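Local coordinates for Card1 endonuclease domain-containing protein (Vibrio cholerae, PDB 1XMX) that is of unknown function but carries a Card1-like endonuclease domain of the PDDEXK clan and may bind nucleic acid, at residues I32-H37 with S73-L78; F60-G65 with R98-S103; E77-L82 with Y105-S110. All coordinates share one frame; numbering follows the deposited sequence.

How the contacts relate
All three contacts lie in the N-terminal Rossmann-like domain, on one face of the parallel part of its mixed sheet. Contact 1 is core: helix 68-85 sits on strand 30-35 through aliphatic side chains. Contact 3 is also buried and apolar, but it joins helix to helix, and it shares Glu77 and Leu78 with contact 1. Ile75 links the two: the end of its side chain reaches the strand, and it also touches Val107 and Phe108. Contact 2 is partly buried and mostly polar. It lies where strand 56-61 runs out into a loop facing the start of helix 98-110, and waters enter it. Asp36 of segment 32-37 ties contact 1 to contact 2 by a salt bridge to Arg100.

Contact 1: residues I32-H37 with S73-L78; sequences IFIGDH and SAIREL
In the Rossmann-like domain, strand 30-35 packs under helix 68-85: Ile34 meets Ile75 and Leu78, and Ile32 meets Leu78. The strand and helix segments run nearly antiparallel, at 165°, with their axes 11.2 Å apart. The contact is made by methyl and methylene groups alone. Ile34 is its centre. Its CG2 lies anti to the backbone N, and CG1 lies beside that N (chi1 -75°). A nearly extended second torsion then carries CD1 out to the helix. There Ile34 CD1 lies 4.2 Å from Leu78 CD2 and 4.4 Å from Ile75 CG1, so one methyl serves two residues a helical turn apart. Ile32 meets Leu78 through its other branch, with Ile32 CG2 4.4 Å from Leu78 CD2. Leu78 CD2 thus faces both isoleucines. These separations are those of ordinary, unstrained packing. The ring of Phe60 on strand 56-61 also packs on Leu78. Phe33, between the two isoleucines, turns to the other face of the sheet and packs on Tyr43, Leu46 and Leu50 of helix 40-52. Helix 68-85 links parallel strands 56-61 and 88-92. Its packing across strand 30-35 is that of a beta-alpha-beta crossover in a three-layer alpha/beta fold.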
# COMPACT_ATOMS: atom_id res chain seq x y z
N ILE A 32 21.39 6.28 -13.81
CA ILE A 32 21.59 5.23 -14.80
C ILE A 32 21.39 3.95 -14.09
O ILE A 32 22.07 3.66 -13.07
CB ILE A 32 23.05 5.28 -15.38
CG1 ILE A 32 23.25 6.62 -16.08
CG2 ILE A 32 23.40 4.06 -16.29
CD1 ILE A 32 24.64 6.94 -16.43
N PHE A 33 20.43 3.18 -14.60
CA PHE A 33 20.13 1.87 -14.03
C PHE A 33 20.97 0.88 -14.82
O PHE A 33 21.06 0.99 -16.02
CB PHE A 33 18.66 1.54 -14.20
CG PHE A 33 17.74 2.42 -13.41
CD1 PHE A 33 17.58 2.21 -12.04
CD2 PHE A 33 17.00 3.40 -14.03
CE1 PHE A 33 16.68 3.00 -11.30
CE2 PHE A 33 16.12 4.19 -13.29
CZ PHE A 33 15.96 3.99 -11.94
N ILE A 34 21.57 -0.07 -14.14
CA ILE A 34 22.31 -1.17 -14.76
C ILE A 34 21.41 -2.42 -14.65
O ILE A 34 20.82 -2.64 -13.61
CB ILE A 34 23.62 -1.41 -14.00
CG1 ILE A 34 24.63 -0.31 -14.32
CG2 ILE A 34 24.25 -2.81 -14.32
CD1 ILE A 34 25.68 -0.14 -13.25
N GLY A 35 21.24 -3.18 -15.73
CA GLY A 35 20.36 -4.36 -15.69
C GLY A 35 20.66 -5.23 -16.91
O GLY A 35 21.39 -4.82 -17.82
N ASP A 36 20.08 -6.43 -16.96
CA ASP A 36 20.17 -7.23 -18.16
C ASP A 36 18.98 -7.00 -19.09
O ASP A 36 18.02 -6.32 -18.71
CB ASP A 36 20.38 -8.70 -17.82
CG ASP A 36 19.14 -9.37 -17.23
OD1 ASP A 36 18.01 -9.00 -17.54
OD2 ASP A 36 19.30 -10.31 -16.47
N HIS A 37 19.03 -7.55 -20.30
CA HIS A 37 18.01 -7.23 -21.27
C HIS A 37 16.59 -7.51 -20.82
O HIS A 37 15.70 -6.70 -21.07
CB HIS A 37 18.27 -7.80 -22.66
CG HIS A 37 17.25 -7.36 -23.66
ND1 HIS A 37 17.14 -6.04 -24.08
CD2 HIS A 37 16.24 -8.03 -24.27
CE1 HIS A 37 16.11 -5.93 -24.91
NE2 HIS A 37 15.57 -7.12 -25.06
N SER A 73 33.99 -5.77 -16.51
CA SER A 73 34.41 -5.16 -17.75
C SER A 73 33.35 -4.18 -18.36
O SER A 73 33.71 -3.07 -18.81
CB SER A 73 34.73 -6.27 -18.73
OG SER A 73 35.85 -5.87 -19.40
N ALA A 74 32.08 -4.60 -18.41
CA ALA A 74 31.04 -3.73 -18.94
C ALA A 74 30.94 -2.48 -18.07
O ALA A 74 30.90 -1.37 -18.57
CB ALA A 74 29.65 -4.50 -19.01
N ILE A 75 31.00 -2.66 -16.76
CA ILE A 75 30.81 -1.53 -15.85
C ILE A 75 32.00 -0.57 -15.82
O ILE A 75 31.84 0.64 -15.62
CB ILE A 75 30.40 -2.01 -14.43
CG1 ILE A 75 29.03 -2.74 -14.50
CG2 ILE A 75 30.38 -0.81 -13.42
CD1 ILE A 75 28.63 -3.58 -13.23
N ARG A 76 33.20 -1.10 -15.98
CA ARG A 76 34.38 -0.26 -16.03
C ARG A 76 34.37 0.63 -17.29
O ARG A 76 34.77 1.77 -17.23
CB ARG A 76 35.63 -1.13 -15.99
CG ARG A 76 36.84 -0.38 -15.58
CD ARG A 76 37.94 -1.36 -15.16
NE ARG A 76 37.86 -1.73 -13.73
CZ ARG A 76 38.22 -0.92 -12.72
NH1 ARG A 76 38.68 0.32 -12.98
NH2 ARG A 76 38.15 -1.37 -11.46
N GLU A 77 33.90 0.10 -18.41
CA GLU A 77 33.64 0.91 -19.60
C GLU A 77 32.68 2.07 -19.33
O GLU A 77 32.93 3.19 -19.71
CB GLU A 77 33.08 0.04 -20.74
CG GLU A 77 34.15 -0.55 -21.60
CD GLU A 77 33.62 -1.31 -22.83
OE1 GLU A 77 32.74 -0.73 -23.54
OE2 GLU A 77 34.11 -2.47 -23.08
N LEU A 78 31.56 1.77 -18.70
CA LEU A 78 30.66 2.79 -18.22
C LEU A 78 31.37 3.78 -17.29
O LEU A 78 31.25 5.01 -17.47
CB LEU A 78 29.46 2.17 -17.49
CG LEU A 78 28.53 3.20 -16.83
CD1 LEU A 78 27.88 3.98 -17.95
CD2 LEU A 78 27.48 2.49 -15.97

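Contact 2: residues F60-G65 with R98-S103; sequences FEIPAG and RHRLLS
Arg100 of helix 98-110 reaches the loop after strand 56-61 and touches Ile62 and Ala64. Its chain is extended from CG to NE and crosses the end of Ile62 at a slant. Ile62 CD1 lies 3.6 Å from Arg100 NE and about as close to CD and CG. The methyl approaches the guanidinium obliquely. Ala64 O stands at the edge of that group, 3.4 Å from Arg100 NH2, in a weak hydrogen bond with an N-H...O angle of 146°. Two waters fill out the polar contact. Water 1 lies in the guanidinium plane, accepts from Arg100 NE at 2.9 Å, and donates to Pro63 O and Gly65 O. Water 2 donates to Ala64 O and is hydrogen-bonded to His99 NE2 at 2.7 Å. Further out, the His99 ring lies against Arg100 CG, which sits 3.6 Å above its plane toward the rim. Within the helix, Ser103 OG donates to His99 O at 2.8 Å. A magnesium ion lies about 6 Å from the His99 side chain. The stronger partner of Arg100 NH2 is Asp36 OD2, in a salt bridge. The arginine charge is therefore probably balanced by Asp36, while water 1 takes the NE hydrogen and Ala64 O adds a weak bond at NH2.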
# COMPACT_ATOMS: atom_id res chain seq x y z
N PHE A 60 21.71 0.95 -18.78
CA PHE A 60 22.97 0.44 -19.28
C PHE A 60 22.91 -1.07 -19.07
O PHE A 60 22.77 -1.56 -17.94
CB PHE A 60 24.15 1.08 -18.55
CG PHE A 60 25.49 0.45 -18.90
CD1 PHE A 60 26.00 -0.62 -18.17
CD2 PHE A 60 26.23 0.94 -19.97
CE1 PHE A 60 27.21 -1.20 -18.53
CE2 PHE A 60 27.49 0.38 -20.31
CZ PHE A 60 27.95 -0.70 -19.58
N GLU A 61 23.01 -1.83 -20.17
CA GLU A 61 22.79 -3.28 -20.12
C GLU A 61 24.06 -4.03 -19.94
O GLU A 61 24.99 -3.91 -20.77
CB GLU A 61 22.17 -3.79 -21.43
CG GLU A 61 20.73 -4.12 -21.29
CD GLU A 61 20.09 -4.60 -22.57
OE1 GLU A 61 20.76 -5.36 -23.35
OE2 GLU A 61 18.91 -4.20 -22.77
N ILE A 62 24.09 -4.87 -18.91
CA ILE A 62 25.20 -5.77 -18.75
C ILE A 62 24.81 -7.09 -19.35
O ILE A 62 23.65 -7.37 -19.60
CB ILE A 62 25.58 -5.99 -17.27
CG1 ILE A 62 24.33 -6.10 -16.43
CG2 ILE A 62 26.50 -4.80 -16.73
CD1 ILE A 62 24.47 -6.94 -15.14
N PRO A 63 25.79 -7.94 -19.57
CA PRO A 63 25.42 -9.22 -20.09
C PRO A 63 24.71 -9.96 -18.96
O PRO A 63 24.86 -9.64 -17.79
CB PRO A 63 26.77 -9.85 -20.49
CG PRO A 63 27.83 -9.10 -19.75
CD PRO A 63 27.25 -7.78 -19.34
N ALA A 64 23.89 -10.91 -19.32
CA ALA A 64 23.00 -11.56 -18.34
C ALA A 64 23.61 -12.78 -17.60
O ALA A 64 23.14 -13.13 -16.53
CB ALA A 64 21.68 -11.94 -19.05
N GLY A 65 24.65 -13.40 -18.14
CA GLY A 65 25.31 -14.49 -17.44
C GLY A 65 25.91 -14.13 -16.09
O GLY A 65 25.96 -12.94 -15.68
N ARG A 98 23.68 -10.21 -5.74
CA ARG A 98 24.96 -9.89 -5.11
C ARG A 98 26.16 -9.97 -6.05
O ARG A 98 27.05 -9.18 -5.91
CB ARG A 98 25.14 -10.59 -3.75
CG ARG A 98 24.10 -10.05 -2.72
CD ARG A 98 23.83 -11.03 -1.58
NE ARG A 98 22.80 -10.48 -0.68
CZ ARG A 98 21.49 -10.66 -0.84
NH1 ARG A 98 21.03 -11.40 -1.85
NH2 ARG A 98 20.64 -10.12 0.02
N HIS A 99 26.14 -10.86 -7.04
CA HIS A 99 27.23 -10.94 -7.98
C HIS A 99 27.39 -9.67 -8.80
O HIS A 99 28.47 -9.18 -8.96
CB HIS A 99 27.18 -12.22 -8.88
CG HIS A 99 26.11 -12.20 -9.93
ND1 HIS A 99 24.78 -11.92 -9.65
CD2 HIS A 99 26.15 -12.52 -11.25
CE1 HIS A 99 24.07 -12.01 -10.76
NE2 HIS A 99 24.87 -12.38 -11.75
N ARG A 100 26.30 -9.15 -9.32
CA ARG A 100 26.35 -7.88 -10.04
C ARG A 100 26.69 -6.75 -9.06
O ARG A 100 27.42 -5.85 -9.40
CB ARG A 100 24.97 -7.61 -10.70
CG ARG A 100 24.62 -8.64 -11.81
CD ARG A 100 23.15 -8.65 -12.20
NE ARG A 100 22.89 -9.59 -13.30
CZ ARG A 100 21.66 -9.92 -13.72
NH1 ARG A 100 20.60 -9.43 -13.10
NH2 ARG A 100 21.48 -10.75 -14.73
N LEU A 101 26.07 -6.76 -7.87
CA LEU A 101 26.28 -5.67 -6.87
C LEU A 101 27.72 -5.50 -6.52
O LEU A 101 28.22 -4.40 -6.53
CB LEU A 101 25.49 -5.89 -5.56
CG LEU A 101 25.57 -4.82 -4.47
CD1 LEU A 101 24.78 -3.57 -4.93
CD2 LEU A 101 24.97 -5.28 -3.15
N LEU A 102 28.39 -6.62 -6.20
CA LEU A 102 29.77 -6.58 -5.78
C LEU A 102 30.74 -6.32 -6.94
O LEU A 102 31.82 -5.80 -6.71
CB LEU A 102 30.16 -7.85 -5.04
CG LEU A 102 29.37 -8.04 -3.75
CD1 LEU A 102 29.88 -9.26 -3.05
CD2 LEU A 102 29.56 -6.82 -2.90
N SER A 103 30.35 -6.64 -8.17
CA SER A 103 31.17 -6.29 -9.32
C SER A 103 31.14 -4.77 -9.50
O SER A 103 32.17 -4.16 -9.65
CB SER A 103 30.65 -6.94 -10.60
OG SER A 103 30.64 -8.35 -10.47
O HOH W 1 24.69 -10.74 -15.22
O HOH W 2 23.65 -13.47 -13.90

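Contact 3: residues E77-L82 with Y105-S110; sequences ELAETL and YEVFRS
Phe108 and Ala79 bury nearly equal areas in this contact, and Val107 adds about half as much. Ala79 lies on helix 68-85, and its single methyl points at helix 98-110. It is met there by two neighbouring side chains. Ala79 CB lies 3.7 Å from Val107 CG1. That branch is anti to the backbone N (chi1 177°), which directs it across to the alanine, while CG2 lies beside the N. The Phe108 ring comes in from the next position. It presents its edge, and Phe108 CE1 lies 4.2 Å from Ala79 CB, which is near the ring plane. The CA atoms of Ala79 and Phe108 are 7.1 Å apart. The small alanine side chain is compatible with so close an approach of the backbones. The two helices lie side by side on one face of the Rossmann-like sheet, joined in sequence through strand 88-92. Phe108 also reaches down to that strand, where its ring meets Phe91 edge-to-face. Tyr111 and Trp113, in the loop after helix 98-110, pack on Ala79 as well. Thr81 OG1 donates to Glu77 O at 3.0 Å. Thr81 N reaches the same oxygen from the opposite face of its carbonyl plane. Ser110 OG donates to Val107 O at 2.7 Å and is also in a weak hydrogen bond with Arg76 NH2 of helix 68-85.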
# COMPACT_ATOMS: atom_id res chain seq x y z
N GLU A 77 33.90 0.10 -18.41
CA GLU A 77 33.64 0.91 -19.60
C GLU A 77 32.68 2.07 -19.33
O GLU A 77 32.93 3.19 -19.71
CB GLU A 77 33.08 0.04 -20.74
CG GLU A 77 34.15 -0.55 -21.60
CD GLU A 77 33.62 -1.31 -22.83
OE1 GLU A 77 32.74 -0.73 -23.54
OE2 GLU A 77 34.11 -2.47 -23.08
N LEU A 78 31.56 1.77 -18.70
CA LEU A 78 30.66 2.79 -18.22
C LEU A 78 31.37 3.78 -17.29
O LEU A 78 31.25 5.01 -17.47
CB LEU A 78 29.46 2.17 -17.49
CG LEU A 78 28.53 3.20 -16.83
CD1 LEU A 78 27.88 3.98 -17.95
CD2 LEU A 78 27.48 2.49 -15.97
N ALA A 79 32.14 3.28 -16.31
CA ALA A 79 32.72 4.15 -15.31
C ALA A 79 33.68 5.14 -16.00
O ALA A 79 33.74 6.32 -15.64
CB ALA A 79 33.45 3.34 -14.25
N GLU A 80 34.41 4.64 -17.00
CA GLU A 80 35.49 5.39 -17.61
C GLU A 80 34.86 6.54 -18.45
O GLU A 80 35.32 7.65 -18.42
CB GLU A 80 36.41 4.44 -18.41
CG GLU A 80 37.81 4.93 -18.71
CD GLU A 80 38.85 4.89 -17.52
OE1 GLU A 80 38.79 5.74 -16.59
OE2 GLU A 80 39.79 4.06 -17.57
N THR A 81 33.77 6.25 -19.14
CA THR A 81 33.01 7.28 -19.83
C THR A 81 32.46 8.32 -18.83
O THR A 81 32.42 9.51 -19.13
CB THR A 81 31.80 6.66 -20.60
OG1 THR A 81 32.22 5.58 -21.45
CG2 THR A 81 31.10 7.70 -21.45
N LEU A 82 32.03 7.88 -17.65
CA LEU A 82 31.47 8.82 -16.70
C LEU A 82 32.60 9.66 -16.14
O LEU A 82 32.47 10.85 -16.01
CB LEU A 82 30.79 8.09 -15.54
CG LEU A 82 29.53 7.32 -15.92
CD1 LEU A 82 28.96 6.60 -14.68
CD2 LEU A 82 28.51 8.27 -16.65
N TYR A 105 30.33 -2.57 -7.19
CA TYR A 105 31.02 -1.99 -6.03
C TYR A 105 32.56 -1.85 -6.24
O TYR A 105 33.17 -0.77 -5.92
CB TYR A 105 30.75 -2.80 -4.74
CG TYR A 105 31.34 -2.16 -3.47
CD1 TYR A 105 32.66 -2.38 -3.07
CD2 TYR A 105 30.58 -1.31 -2.69
CE1 TYR A 105 33.21 -1.76 -1.90
CE2 TYR A 105 31.11 -0.71 -1.54
CZ TYR A 105 32.41 -0.94 -1.16
OH TYR A 105 32.87 -0.30 0.01
N GLU A 106 33.17 -2.92 -6.76
CA GLU A 106 34.64 -2.92 -6.98
C GLU A 106 35.01 -1.79 -7.95
O GLU A 106 35.93 -1.01 -7.70
CB GLU A 106 35.16 -4.26 -7.52
CG GLU A 106 36.70 -4.31 -7.65
CD GLU A 106 37.22 -5.48 -8.54
OE1 GLU A 106 36.72 -5.61 -9.69
OE2 GLU A 106 38.13 -6.25 -8.11
N VAL A 107 34.29 -1.71 -9.06
CA VAL A 107 34.58 -0.72 -10.08
C VAL A 107 34.40 0.70 -9.51
O VAL A 107 35.31 1.54 -9.56
CB VAL A 107 33.68 -0.90 -11.35
CG1 VAL A 107 33.99 0.20 -12.34
CG2 VAL A 107 33.92 -2.29 -11.99
N PHE A 108 33.24 0.96 -8.93
CA PHE A 108 32.94 2.32 -8.46
C PHE A 108 33.83 2.75 -7.28
O PHE A 108 34.26 3.91 -7.19
CB PHE A 108 31.45 2.48 -8.14
CG PHE A 108 30.57 2.29 -9.34
CD1 PHE A 108 30.99 2.68 -10.60
CD2 PHE A 108 29.30 1.78 -9.22
CE1 PHE A 108 30.15 2.53 -11.72
CE2 PHE A 108 28.46 1.64 -10.32
CZ PHE A 108 28.88 2.02 -11.56
N ARG A 109 34.11 1.82 -6.38
CA ARG A 109 35.00 2.11 -5.28
C ARG A 109 36.42 2.52 -5.78
O ARG A 109 37.05 3.43 -5.22
CB ARG A 109 35.03 0.94 -4.30
CG ARG A 109 36.05 1.10 -3.21
CD ARG A 109 35.66 2.22 -2.22
NE ARG A 109 36.64 2.28 -1.14
CZ ARG A 109 37.83 2.85 -1.23
NH1 ARG A 109 38.21 3.44 -2.35
NH2 ARG A 109 38.64 2.80 -0.21
N SER A 110 36.90 1.92 -6.86
CA SER A 110 38.23 2.29 -7.37
C SER A 110 38.30 3.71 -7.93
O SER A 110 39.35 4.30 -7.96
CB SER A 110 38.76 1.30 -8.40
OG SER A 110 37.99 1.38 -9.57